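Local coordinates for periplasmic solute binding protein (Pectobacterium atrosepticum, PDB 4RY1) that probably captures a sugar in the periplasm and delivers it to an ABC-type transporter, as solute-binding proteins of its family do, at residues Y197-D200 with Q201-L205. Sequence-based numbering, arbitrary orientation.
Sequences YSRD and QVREL
Gln201 meets Ser198 in two reciprocal bonds. Its backbone N donates to Ser198 OG at 3.0 Å, while its side-chain OE1 accepts from Ser198 N at 2.9 Å; that second bond is nearly straight (167° at the hydrogen) and lies in the amide's carbonyl plane, on a lone pair. A chi1 of -73° sets Gln201 CG beside its own backbone N, which turns the amide back to the start of the helix. This exchange meets the definition of a capping box, with Ser198 as N-cap of helix 199-214 in the solute-binding protein fold. Val202 N continues the turn with a bond to Ser198 O, and its CG2 packs 3.7 Å from Tyr197 CB. At Arg203 the guanidinium lies flat against that of Arg199, centres 4.0 Å apart and planes within 5°, with Arg199 NE over its middle. Two anions probably offset the like charges: Asp200 OD1 takes both Arg199 NE and Arg199 NH1 (2.9 Å to the latter), and Asp396 of helix 391-409 forms a salt bridge with Arg203. Glu204 N bonds to Asp200 O, its carboxylate turning to Lys182 and Tyr183. Leu205 CD2 reaches the ring edge of Tyr197, 4.2 Å from CE2.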
loop_
_atom_site.group_PDB
_atom_site.type_symbol
_atom_site.label_atom_id
_atom_site.label_comp_id
_atom_site.label_asym_id
_atom_site.label_seq_id
_atom_site.Cartn_x
_atom_site.Cartn_y
_atom_site.Cartn_z
ATOM N N TYR A 197 -9.373 8.590 -17.812
ATOM C CA TYR A 197 -10.840 8.500 -17.859
ATOM C C TYR A 197 -11.418 9.710 -18.592
ATOM O O TYR A 197 -10.963 10.837 -18.425
ATOM C CB TYR A 197 -11.458 8.413 -16.451
ATOM C CG TYR A 197 -11.076 7.222 -15.595
ATOM C CD1 TYR A 197 -10.522 6.072 -16.124
ATOM C CD2 TYR A 197 -11.299 7.257 -14.231
ATOM C CE1 TYR A 197 -10.173 4.994 -15.314
ATOM C CE2 TYR A 197 -10.955 6.196 -13.418
ATOM C CZ TYR A 197 -10.395 5.065 -13.955
ATOM O OH TYR A 197 -10.060 4.038 -13.114
ATOM N N SER A 198 -12.411 9.449 -19.429
ATOM C CA SER A 198 -13.224 10.514 -20.004
ATOM C C SER A 198 -14.025 11.242 -18.921
ATOM O O SER A 198 -14.146 10.769 -17.781
ATOM C CB SER A 198 -14.213 9.919 -21.005
ATOM O OG SER A 198 -15.154 9.085 -20.334
ATOM N N ARG A 199 -14.599 12.378 -19.289
ATOM C CA ARG A 199 -15.474 13.106 -18.373
ATOM C C ARG A 199 -16.551 12.160 -17.827
ATOM O O ARG A 199 -16.842 12.151 -16.631
ATOM C CB ARG A 199 -16.134 14.290 -19.067
ATOM C CG ARG A 199 -17.219 14.954 -18.224
ATOM C CD ARG A 199 -18.246 15.654 -19.094
ATOM N NE ARG A 199 -19.187 14.719 -19.707
ATOM C CZ ARG A 199 -20.186 15.096 -20.500
ATOM N NH1 ARG A 199 -21.001 14.192 -21.025
ATOM N NH2 ARG A 199 -20.372 16.384 -20.764
ATOM N N ASP A 200 -17.153 11.370 -18.711
ATOM C CA ASP A 200 -18.181 10.385 -18.320
ATOM C C ASP A 200 -17.681 9.293 -17.374
ATOM O O ASP A 200 -18.373 8.883 -16.437
ATOM C CB ASP A 200 -18.818 9.755 -19.562
ATOM C CG ASP A 200 -19.877 10.647 -20.191
ATOM O OD1 ASP A 200 -20.088 11.781 -19.691
ATOM O OD2 ASP A 200 -20.485 10.221 -21.196
ATOM N N GLN A 201 -16.471 8.829 -17.612
ATOM C CA GLN A 201 -15.867 7.812 -16.744
ATOM C C GLN A 201 -15.521 8.317 -15.331
ATOM O O GLN A 201 -15.680 7.589 -14.353
ATOM C CB GLN A 201 -14.655 7.210 -17.433
ATOM C CG GLN A 201 -15.077 6.299 -18.568
ATOM C CD GLN A 201 -13.915 5.823 -19.419
ATOM O OE1 GLN A 201 -12.979 6.583 -19.701
ATOM N NE2 GLN A 201 -13.989 4.576 -19.857
ATOM N N VAL A 202 -15.081 9.558 -15.238
ATOM C CA VAL A 202 -14.853 10.210 -13.931
ATOM C C VAL A 202 -16.194 10.325 -13.188
ATOM O O VAL A 202 -16.276 10.073 -11.994
ATOM C CB VAL A 202 -14.161 11.568 -14.056
ATOM C CG1 VAL A 202 -14.005 12.204 -12.696
ATOM C CG2 VAL A 202 -12.789 11.385 -14.710
ATOM N N ARG A 203 -17.257 10.690 -13.893
ATOM C CA ARG A 203 -18.601 10.638 -13.270
ATOM C C ARG A 203 -19.021 9.273 -12.738
ATOM O O ARG A 203 -19.616 9.161 -11.666
ATOM C CB ARG A 203 -19.654 11.099 -14.248
ATOM C CG ARG A 203 -19.622 12.582 -14.408
ATOM C CD ARG A 203 -20.459 13.002 -15.598
ATOM N NE ARG A 203 -20.354 14.439 -15.797
ATOM C CZ ARG A 203 -21.149 15.140 -16.598
ATOM N NH1 ARG A 203 -22.106 14.538 -17.295
ATOM N NH2 ARG A 203 -20.980 16.449 -16.709
ATOM N N GLU A 204 -18.725 8.251 -13.522
ATOM C CA GLU A 204 -18.995 6.871 -13.173
ATOM C C GLU A 204 -18.202 6.475 -11.925
ATOM O O GLU A 204 -18.707 5.745 -11.080
ATOM C CB GLU A 204 -18.660 5.959 -14.359
ATOM C CG GLU A 204 -18.928 4.483 -14.116
ATOM C CD GLU A 204 -18.786 3.634 -15.364
ATOM O OE1 GLU A 204 -18.284 4.155 -16.386
ATOM O OE2 GLU A 204 -19.116 2.433 -15.291
ATOM N N LEU A 205 -16.975 6.989 -11.814
ATOM C CA LEU A 205 -16.098 6.714 -10.664
ATOM C C LEU A 205 -16.703 7.307 -9.393
ATOM O O LEU A 205 -16.814 6.623 -8.363
ATOM C CB LEU A 205 -14.692 7.280 -10.905
ATOM C CG LEU A 205 -13.728 7.196 -9.718
ATOM C CD1 LEU A 205 -13.339 5.759 -9.413
ATOM C CD2 LEU A 205 -12.516 8.067 -10.006
#